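Local atomic coordinates of single-stranded DNA-binding protein WHY1, chloroplastic (Solanum tuberosum, PDB entry 1L3A), a protein that binds single-stranded DNA and activates transcription of the potato pathogenesis-related gene PR-10a as a homotetramer. Residues V38-S43 and V53-P58; E73-L78 and V96-V101; G146-L151 and N163-V168. All coordinates share one frame; numbering follows the deposited sequence.

In the fold
Following the chain from its N terminus, three antiparallel hairpin pairings close one after another, with no nesting or crossing. Contact 1 joins strand 38-45 to strand 49-62 around a turn that, with the start of strand 49-62, forms the 46-51 region required for single-stranded DNA binding. Contact 2 then pairs strands 68-85 and 88-99. The two share one four-stranded sheet, where Glu54 O probably accepts a hydrogen bond from Met77 N at 2.8 Å. Contact 3 closes later, between strands 146-155 and 161-169 of the second sheet. Contacts 2 and 3 touch through Phe97 CD1 and Leu151 CD1, part of the packing between the sheets, while contacts 1 and 3 do not touch.

Contact 1. Residues V38-S43 and V53-P58; sequences VFVGYS and VEPRSP
Pro55 presents the CD and CG edge of its puckered ring to Val40, whose CG2 lies 4.0 Å from Pro55 CD, the two side chains crossing at about a right angle. The carboxylate of Glu54 comes up to the peptide carbonyl of Val40. Glu54 OE1 stands 3.3 Å from Val40 O, and as both are acceptors this is an approach without a bond. The Glu54 chain runs out extended, CG trans to the backbone N (chi1 170°), and passes its CB and CG alongside the same carbonyl oxygen. The phenol ring of Tyr42 leads away from 53-58 and packs on Val175 and Leu176 of helix 170-188; its OH is hydrogen-bonded to Thr102 of the second subunit. These segments belong to the first hairpin of the Whirly fold, strands 38-45 and 49-62. Tyr42 and Val53 form an antiparallel hydrogen-bonded pair: Tyr42 N donates to Val53 O at 3.0 Å, and Val53 N returns a shorter bond to Tyr42 O at 2.7 Å. On the N-terminal side of Tyr42 the regular ladder stops. Gly41, which has no side chain, brings its CA to 3.1 Å from Val53 O in a C-H...O contact, so Val53 O receives both this C-H and the amide of Tyr42. From there 38-40 splays off from its hairpin partner, and Val38 and Phe39 instead pair in a parallel ladder with a strand of the second subunit, continuing the sheet across the tetramer interface. Val40 packs on Trp190 of that same subunit.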
loop_
_atom_site.group_PDB
_atom_site.type_symbol
_atom_site.label_atom_id
_atom_site.label_comp_id
_atom_site.label_asym_id
_atom_site.label_seq_id
_atom_site.Cartn_x
_atom_site.Cartn_y
_atom_site.Cartn_z
ATOM N N VAL C 38 8.644 5.740 21.231
ATOM C CA VAL C 38 7.968 4.463 21.441
ATOM C C VAL C 38 8.755 3.333 20.796
ATOM O O VAL C 38 9.164 3.438 19.645
ATOM C CB VAL C 38 6.537 4.464 20.846
ATOM C CG1 VAL C 38 5.824 3.149 21.176
ATOM C CG2 VAL C 38 5.743 5.641 21.378
ATOM N N PHE C 39 8.965 2.257 21.550
ATOM C CA PHE C 39 9.679 1.087 21.064
ATOM C C PHE C 39 8.686 -0.010 20.721
ATOM O O PHE C 39 7.879 -0.410 21.554
ATOM C CB PHE C 39 10.663 0.562 22.120
ATOM C CG PHE C 39 11.801 1.493 22.395
ATOM C CD1 PHE C 39 11.678 2.512 23.336
ATOM C CD2 PHE C 39 12.995 1.371 21.690
ATOM C CE1 PHE C 39 12.734 3.406 23.572
ATOM C CE2 PHE C 39 14.057 2.257 21.917
ATOM C CZ PHE C 39 13.924 3.274 22.860
ATOM N N VAL C 40 8.762 -0.506 19.495
ATOM C CA VAL C 40 7.859 -1.549 19.039
ATOM C C VAL C 40 8.663 -2.698 18.452
ATOM O O VAL C 40 9.886 -2.629 18.378
ATOM C CB VAL C 40 6.891 -1.005 17.952
ATOM C CG1 VAL C 40 6.130 0.192 18.488
ATOM C CG2 VAL C 40 7.671 -0.611 16.698
ATOM N N GLY C 41 7.976 -3.750 18.032
ATOM C CA GLY C 41 8.667 -4.887 17.447
ATOM C C GLY C 41 7.796 -6.116 17.352
ATOM O O GLY C 41 7.214 -6.552 18.353
ATOM N N TYR C 42 7.693 -6.661 16.146
ATOM C CA TYR C 42 6.905 -7.857 15.900
ATOM C C TYR C 42 7.775 -9.068 16.226
ATOM O O TYR C 42 8.891 -9.186 15.733
ATOM C CB TYR C 42 6.467 -7.906 14.431
ATOM C CG TYR C 42 5.692 -9.152 14.065
ATOM C CD1 TYR C 42 4.464 -9.438 14.668
ATOM C CD2 TYR C 42 6.177 -10.032 13.104
ATOM C CE1 TYR C 42 3.737 -10.585 14.314
ATOM C CE2 TYR C 42 5.468 -11.169 12.738
ATOM C CZ TYR C 42 4.255 -11.443 13.341
ATOM O OH TYR C 42 3.577 -12.580 12.971
ATOM N N SER C 43 7.247 -9.976 17.035
ATOM C CA SER C 43 7.987 -11.161 17.453
ATOM C C SER C 43 7.341 -12.455 17.019
ATOM O O SER C 43 6.119 -12.594 17.061
ATOM C CB SER C 43 8.126 -11.184 18.976
ATOM O OG SER C 43 8.861 -10.066 19.428
ATOM N N VAL C 53 11.349 -8.253 15.079
ATOM C CA VAL C 53 11.623 -7.371 13.948
ATOM C C VAL C 53 11.261 -5.946 14.360
ATOM O O VAL C 53 10.157 -5.692 14.825
ATOM C CB VAL C 53 10.791 -7.823 12.726
ATOM C CG1 VAL C 53 11.175 -7.041 11.485
ATOM C CG2 VAL C 53 11.013 -9.305 12.497
ATOM N N GLU C 54 12.196 -5.022 14.194
ATOM C CA GLU C 54 11.975 -3.647 14.606
ATOM C C GLU C 54 12.517 -2.597 13.620
ATOM O O GLU C 54 13.638 -2.720 13.111
ATOM C CB GLU C 54 12.615 -3.446 15.988
ATOM C CG GLU C 54 12.691 -2.011 16.456
ATOM C CD GLU C 54 13.568 -1.845 17.696
ATOM O OE1 GLU C 54 13.136 -2.254 18.797
ATOM O OE2 GLU C 54 14.694 -1.311 17.565
ATOM N N PRO C 55 11.723 -1.551 13.340
ATOM C CA PRO C 55 12.149 -0.487 12.416
ATOM C C PRO C 55 13.182 0.435 13.078
ATOM O O PRO C 55 13.201 0.568 14.303
ATOM C CB PRO C 55 10.851 0.252 12.118
ATOM C CG PRO C 55 10.139 0.171 13.435
ATOM C CD PRO C 55 10.367 -1.291 13.855
ATOM N N ARG C 56 14.037 1.054 12.269
ATOM C CA ARG C 56 15.068 1.975 12.766
ATOM C C ARG C 56 15.089 3.258 11.921
ATOM O O ARG C 56 15.165 3.213 10.689
ATOM C CB ARG C 56 16.449 1.306 12.736
ATOM C CG ARG C 56 17.542 2.095 13.456
ATOM C CD ARG C 56 18.862 1.333 13.463
ATOM N NE ARG C 56 19.872 1.948 14.328
ATOM C CZ ARG C 56 19.800 1.983 15.657
ATOM N NH1 ARG C 56 18.761 1.438 16.283
ATOM N NH2 ARG C 56 20.767 2.564 16.362
ATOM N N SER C 57 15.038 4.401 12.599
ATOM C CA SER C 57 15.006 5.714 11.952
ATOM C C SER C 57 16.102 6.116 10.984
ATOM O O SER C 57 17.257 5.745 11.135
ATOM C CB SER C 57 14.927 6.820 13.012
ATOM O OG SER C 57 15.072 8.107 12.412
ATOM N N PRO C 58 15.736 6.885 9.956
ATOM C CA PRO C 58 16.746 7.336 9.000
ATOM C C PRO C 58 17.449 8.490 9.718
ATOM O O PRO C 58 17.026 8.882 10.809
ATOM C CB PRO C 58 15.915 7.822 7.816
ATOM C CG PRO C 58 14.645 8.291 8.467
ATOM C CD PRO C 58 14.378 7.200 9.477
#

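Contact 2. Residues E73-L78 and V96-V101; sequences EGMVML and VFSLSV
Met77 curls its side chain beside the neighbouring strand, and Val96 CG1 presses on the outer side of the bend, touching Met77 SD at 3.3 Å and sitting tightly on Met77 CG at 3.5 Å. The bends at chi2 and chi3 (63° and 46°) fold the methyl back on its own chain, with Met77 CE 3.6 Å from Ser98 CB. Met77 SD and CE thus both rest on Ser98 CB, which Met75 SD also approaches, at a looser distance. Val76, Leu78, Phe97 and Leu99 point to the other face of the sheet. There the branched end of Leu99 meets that of Leu78, CD1 to CD1 at 3.8 Å, with Leu99 CG also against Leu78 CD1. Leu136 of strand 132-140 lies on both leucines, and Phe180 of helix 170-188 packs on Val76. Four backbone bonds hold the register, two at Val76-Leu99 and two at Leu78-Phe97, the shortest being Leu99 N to Val76 O at 2.7 Å. Where the strands part, a water bridges them: it donates to Glu73 OE1 and to Gly74 O and accepts from Val101 N, so it ties the first turn of helix 101-108 to the residues before strand 75-78. Ser100 is the N-cap of that helix: its OG caps a backbone N just past Val101, and Glu103 OE1 accepts from Ser100 N, consistent with a capping box. This is a classic antiparallel beta hairpin, one half of the first four-stranded sheet of the Whirly fold, passing directly from its edge strand into a helix.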
loop_
_atom_site.group_PDB
_atom_site.type_symbol
_atom_site.label_atom_id
_atom_site.label_comp_id
_atom_site.label_asym_id
_atom_site.label_seq_id
_atom_site.Cartn_x
_atom_site.Cartn_y
_atom_site.Cartn_z
ATOM N N GLU C 73 19.735 6.240 5.405
ATOM C CA GLU C 73 18.420 5.616 5.361
ATOM C C GLU C 73 18.135 4.830 6.630
ATOM O O GLU C 73 19.047 4.405 7.333
ATOM C CB GLU C 73 18.321 4.653 4.184
ATOM C CG GLU C 73 18.867 5.180 2.882
ATOM C CD GLU C 73 18.686 4.182 1.751
ATOM O OE1 GLU C 73 18.955 2.975 1.969
ATOM O OE2 GLU C 73 18.280 4.607 0.647
ATOM N N GLY C 74 16.864 4.654 6.934
ATOM C CA GLY C 74 16.520 3.859 8.092
ATOM C C GLY C 74 16.685 2.403 7.666
ATOM O O GLY C 74 17.075 2.121 6.528
ATOM N N MET C 75 16.392 1.483 8.577
ATOM C CA MET C 75 16.492 0.052 8.317
ATOM C C MET C 75 15.652 -0.739 9.312
ATOM O O MET C 75 15.027 -0.182 10.207
ATOM C CB MET C 75 17.953 -0.391 8.422
ATOM C CG MET C 75 18.597 0.035 9.721
ATOM S SD MET C 75 20.400 0.006 9.653
ATOM C CE MET C 75 20.746 1.505 8.708
ATOM N N VAL C 76 15.634 -2.049 9.128
ATOM C CA VAL C 76 14.923 -2.946 10.011
ATOM C C VAL C 76 15.969 -3.843 10.686
ATOM O O VAL C 76 16.833 -4.416 10.024
ATOM C CB VAL C 76 13.910 -3.815 9.228
ATOM C CG1 VAL C 76 13.473 -5.005 10.084
ATOM C CG2 VAL C 76 12.691 -2.969 8.832
ATOM N N MET C 77 15.886 -3.943 12.004
ATOM C CA MET C 77 16.799 -4.756 12.791
ATOM C C MET C 77 16.124 -6.071 13.167
ATOM O O MET C 77 15.010 -6.073 13.689
ATOM C CB MET C 77 17.185 -4.012 14.071
ATOM C CG MET C 77 18.468 -4.519 14.724
ATOM S SD MET C 77 19.868 -4.256 13.616
ATOM C CE MET C 77 19.520 -2.521 13.121
ATOM N N LEU C 78 16.805 -7.178 12.888
ATOM C CA LEU C 78 16.312 -8.511 13.216
ATOM C C LEU C 78 17.143 -8.997 14.398
ATOM O O LEU C 78 18.355 -8.812 14.415
ATOM C CB LEU C 78 16.503 -9.481 12.037
ATOM C CG LEU C 78 15.809 -9.150 10.715
ATOM C CD1 LEU C 78 16.137 -10.211 9.656
ATOM C CD2 LEU C 78 14.323 -9.093 10.945
ATOM N N VAL C 96 22.138 -10.313 16.203
ATOM C CA VAL C 96 21.460 -9.245 15.465
ATOM C C VAL C 96 21.883 -9.139 13.998
ATOM O O VAL C 96 23.044 -9.382 13.650
ATOM C CB VAL C 96 21.721 -7.886 16.173
ATOM C CG1 VAL C 96 21.013 -6.768 15.464
ATOM C CG2 VAL C 96 21.255 -7.957 17.616
ATOM N N PHE C 97 20.931 -8.778 13.139
ATOM C CA PHE C 97 21.200 -8.614 11.710
ATOM C C PHE C 97 20.353 -7.469 11.146
ATOM O O PHE C 97 19.125 -7.512 11.185
ATOM C CB PHE C 97 20.883 -9.897 10.944
ATOM C CG PHE C 97 21.503 -9.946 9.574
ATOM C CD1 PHE C 97 22.780 -10.492 9.395
ATOM C CD2 PHE C 97 20.828 -9.435 8.465
ATOM C CE1 PHE C 97 23.380 -10.532 8.121
ATOM C CE2 PHE C 97 21.410 -9.467 7.189
ATOM C CZ PHE C 97 22.691 -10.017 7.010
ATOM N N SER C 98 21.000 -6.450 10.602
ATOM C CA SER C 98 20.258 -5.315 10.080
ATOM C C SER C 98 19.928 -5.466 8.605
ATOM O O SER C 98 20.755 -5.917 7.825
ATOM C CB SER C 98 21.071 -4.044 10.274
ATOM O OG SER C 98 22.135 -4.032 9.348
ATOM N N LEU C 99 18.718 -5.078 8.224
ATOM C CA LEU C 99 18.308 -5.149 6.832
ATOM C C LEU C 99 18.156 -3.733 6.300
ATOM O O LEU C 99 17.447 -2.924 6.892
ATOM C CB LEU C 99 16.963 -5.864 6.685
ATOM C CG LEU C 99 16.742 -7.303 7.149
ATOM C CD1 LEU C 99 15.256 -7.612 6.981
ATOM C CD2 LEU C 99 17.586 -8.292 6.340
ATOM N N SER C 100 18.837 -3.441 5.197
ATOM C CA SER C 100 18.760 -2.139 4.548
ATOM C C SER C 100 17.485 -2.170 3.737
ATOM O O SER C 100 16.879 -3.234 3.553
ATOM C CB SER C 100 19.924 -1.948 3.575
ATOM O OG SER C 100 19.840 -2.904 2.524
ATOM N N VAL C 101 17.094 -1.018 3.213
ATOM C CA VAL C 101 15.885 -0.945 2.416
ATOM C C VAL C 101 15.941 -1.880 1.204
ATOM O O VAL C 101 14.926 -2.458 0.824
ATOM C CB VAL C 101 15.632 0.486 1.920
ATOM C CG1 VAL C 101 15.440 1.418 3.103
ATOM C CG2 VAL C 101 16.794 0.938 1.053
HETATM O O HOH W 1 18.622 1.326 4.405
#

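Contact 3. Residues G146-L151 and N163-V168; sequences GHFFNL and NIYIPV
Strands 146-151 and 163-168 run antiparallel, their axes 4.5 Å apart at closest approach and their directions 159° apart. Six backbone hydrogen bonds span His147-Val168, Phe149-Ile166 and Leu151-Ile164, among them Val168 N to His147 O at 2.7 Å and Leu151 N to Ile164 O at 2.8 Å. Gly146, without a side chain, lets Val168 O come near its CA, and that oxygen also accepts from His147 N. On the face carrying Phe148, Asn150 and Tyr165, the tyrosine reaches back across the strand pair and lays CE1 over one face of the Phe148 ring, 3.3 Å from Phe148 CG. The ring planes are inclined by 35°, an oblique meeting whose centroids are 4.7 Å apart. Phe148 holds CG between its backbone N and carbonyl carbon (chi1 65°), which sets one ring face against the phenol of Tyr165. Beside it, Asn150 OD1 lies at the edge of the Tyr165 ring and takes a weak hydrogen bond from Asn163 ND2 at 2.9 Å. The return bond, Asn150 ND2 to Asn163 OD1, is long and weak, and Asn163 OD1 has a stronger partner in Ser152 OG. The opposite face is mostly apolar, apart from His147, whose NE2 bonds to Gly111 O: Val168 CG2 packs on Phe149 CD1 at 3.5 Å, and Ile166 CG2 touches Phe149 CB. Phe80 of strand 68-85 packs on Phe149, Leu151 and Ile164, so this face is turned to the other sheet. Such a hairpin, ending the second four-stranded antiparallel sheet and running into helix 170-188, is part of the two-sheet core of the Whirly fold.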
loop_
_atom_site.group_PDB
_atom_site.type_symbol
_atom_site.label_atom_id
_atom_site.label_comp_id
_atom_site.label_asym_id
_atom_site.label_seq_id
_atom_site.Cartn_x
_atom_site.Cartn_y
_atom_site.Cartn_z
ATOM N N GLY C 146 6.026 -22.379 4.097
ATOM C CA GLY C 146 6.654 -21.120 4.448
ATOM C C GLY C 146 8.128 -21.078 4.093
ATOM O O GLY C 146 8.575 -21.769 3.175
ATOM N N HIS C 147 8.880 -20.263 4.827
ATOM C CA HIS C 147 10.313 -20.100 4.609
ATOM C C HIS C 147 10.992 -20.171 5.961
ATOM O O HIS C 147 10.342 -20.040 6.993
ATOM C CB HIS C 147 10.617 -18.717 4.023
ATOM C CG HIS C 147 10.269 -18.566 2.577
ATOM N ND1 HIS C 147 11.188 -18.767 1.567
ATOM C CD2 HIS C 147 9.117 -18.197 1.972
ATOM C CE1 HIS C 147 10.614 -18.526 0.401
ATOM N NE2 HIS C 147 9.359 -18.177 0.620
ATOM N N PHE C 148 12.301 -20.377 5.969
ATOM C CA PHE C 148 13.001 -20.370 7.234
ATOM C C PHE C 148 14.005 -19.236 7.163
ATOM O O PHE C 148 14.397 -18.818 6.077
ATOM C CB PHE C 148 13.678 -21.723 7.515
ATOM C CG PHE C 148 14.782 -22.085 6.559
ATOM C CD1 PHE C 148 16.012 -21.423 6.606
ATOM C CD2 PHE C 148 14.623 -23.151 5.665
ATOM C CE1 PHE C 148 17.080 -21.819 5.781
ATOM C CE2 PHE C 148 15.682 -23.562 4.833
ATOM C CZ PHE C 148 16.915 -22.895 4.893
ATOM N N PHE C 149 14.386 -18.710 8.315
ATOM C CA PHE C 149 15.371 -17.647 8.368
ATOM C C PHE C 149 16.546 -18.262 9.119
ATOM O O PHE C 149 16.408 -18.668 10.262
ATOM C CB PHE C 149 14.833 -16.443 9.149
ATOM C CG PHE C 149 13.928 -15.534 8.354
ATOM C CD1 PHE C 149 12.830 -16.034 7.652
ATOM C CD2 PHE C 149 14.169 -14.160 8.326
ATOM C CE1 PHE C 149 11.978 -15.177 6.927
ATOM C CE2 PHE C 149 13.323 -13.285 7.602
ATOM C CZ PHE C 149 12.225 -13.802 6.904
ATOM N N ASN C 150 17.700 -18.344 8.476
ATOM C CA ASN C 150 18.857 -18.916 9.133
ATOM C C ASN C 150 19.988 -17.903 9.261
ATOM O O ASN C 150 20.477 -17.389 8.254
ATOM C CB ASN C 150 19.350 -20.136 8.366
ATOM C CG ASN C 150 20.508 -20.833 9.067
ATOM O OD1 ASN C 150 20.310 -21.542 10.049
ATOM N ND2 ASN C 150 21.723 -20.616 8.575
ATOM N N LEU C 151 20.404 -17.621 10.492
ATOM C CA LEU C 151 21.489 -16.677 10.721
ATOM C C LEU C 151 22.776 -17.369 11.137
ATOM O O LEU C 151 22.797 -18.107 12.111
ATOM C CB LEU C 151 21.119 -15.659 11.808
ATOM C CG LEU C 151 22.201 -14.609 12.125
ATOM C CD1 LEU C 151 22.619 -13.879 10.837
ATOM C CD2 LEU C 151 21.690 -13.626 13.157
ATOM N N ASN C 163 24.813 -20.514 14.929
ATOM C CA ASN C 163 23.832 -20.715 13.886
ATOM C C ASN C 163 22.465 -20.722 14.573
ATOM O O ASN C 163 22.281 -21.403 15.574
ATOM C CB ASN C 163 24.083 -22.046 13.180
ATOM C CG ASN C 163 23.623 -22.033 11.733
ATOM O OD1 ASN C 163 24.235 -21.391 10.878
ATOM N ND2 ASN C 163 22.534 -22.740 11.453
ATOM N N ILE C 164 21.529 -19.927 14.058
ATOM C CA ILE C 164 20.182 -19.876 14.614
ATOM C C ILE C 164 19.193 -20.012 13.460
ATOM O O ILE C 164 19.237 -19.258 12.491
ATOM C CB ILE C 164 19.916 -18.559 15.387
ATOM C CG1 ILE C 164 20.982 -18.359 16.463
ATOM C CG2 ILE C 164 18.568 -18.630 16.082
ATOM C CD1 ILE C 164 20.803 -17.089 17.290
ATOM N N TYR C 165 18.307 -20.990 13.592
ATOM C CA TYR C 165 17.305 -21.328 12.588
ATOM C C TYR C 165 15.889 -21.070 13.120
ATOM O O TYR C 165 15.616 -21.308 14.295
ATOM C CB TYR C 165 17.475 -22.819 12.260
ATOM C CG TYR C 165 16.570 -23.380 11.194
ATOM C CD1 TYR C 165 16.983 -23.440 9.866
ATOM C CD2 TYR C 165 15.313 -23.889 11.517
ATOM C CE1 TYR C 165 16.170 -23.998 8.885
ATOM C CE2 TYR C 165 14.487 -24.443 10.544
ATOM C CZ TYR C 165 14.922 -24.497 9.230
ATOM O OH TYR C 165 14.108 -25.050 8.265
ATOM N N ILE C 166 14.987 -20.591 12.264
ATOM C CA ILE C 166 13.611 -20.368 12.694
ATOM C C ILE C 166 12.645 -20.423 11.509
ATOM O O ILE C 166 12.836 -19.740 10.505
ATOM C CB ILE C 166 13.452 -19.013 13.469
ATOM C CG1 ILE C 166 12.116 -19.004 14.213
ATOM C CG2 ILE C 166 13.490 -17.821 12.512
ATOM C CD1 ILE C 166 11.914 -17.794 15.085
ATOM N N PRO C 167 11.604 -21.265 11.603
ATOM C CA PRO C 167 10.633 -21.373 10.508
ATOM C C PRO C 167 9.593 -20.245 10.589
ATOM O O PRO C 167 9.159 -19.859 11.676
ATOM C CB PRO C 167 10.006 -22.747 10.743
ATOM C CG PRO C 167 9.932 -22.788 12.271
ATOM C CD PRO C 167 11.300 -22.233 12.678
ATOM N N VAL C 168 9.202 -19.720 9.437
ATOM C CA VAL C 168 8.215 -18.644 9.380
ATOM C C VAL C 168 7.058 -19.106 8.502
ATOM O O VAL C 168 7.237 -19.341 7.312
ATOM C CB VAL C 168 8.839 -17.360 8.786
ATOM C CG1 VAL C 168 7.799 -16.254 8.734
ATOM C CG2 VAL C 168 10.048 -16.929 9.636
#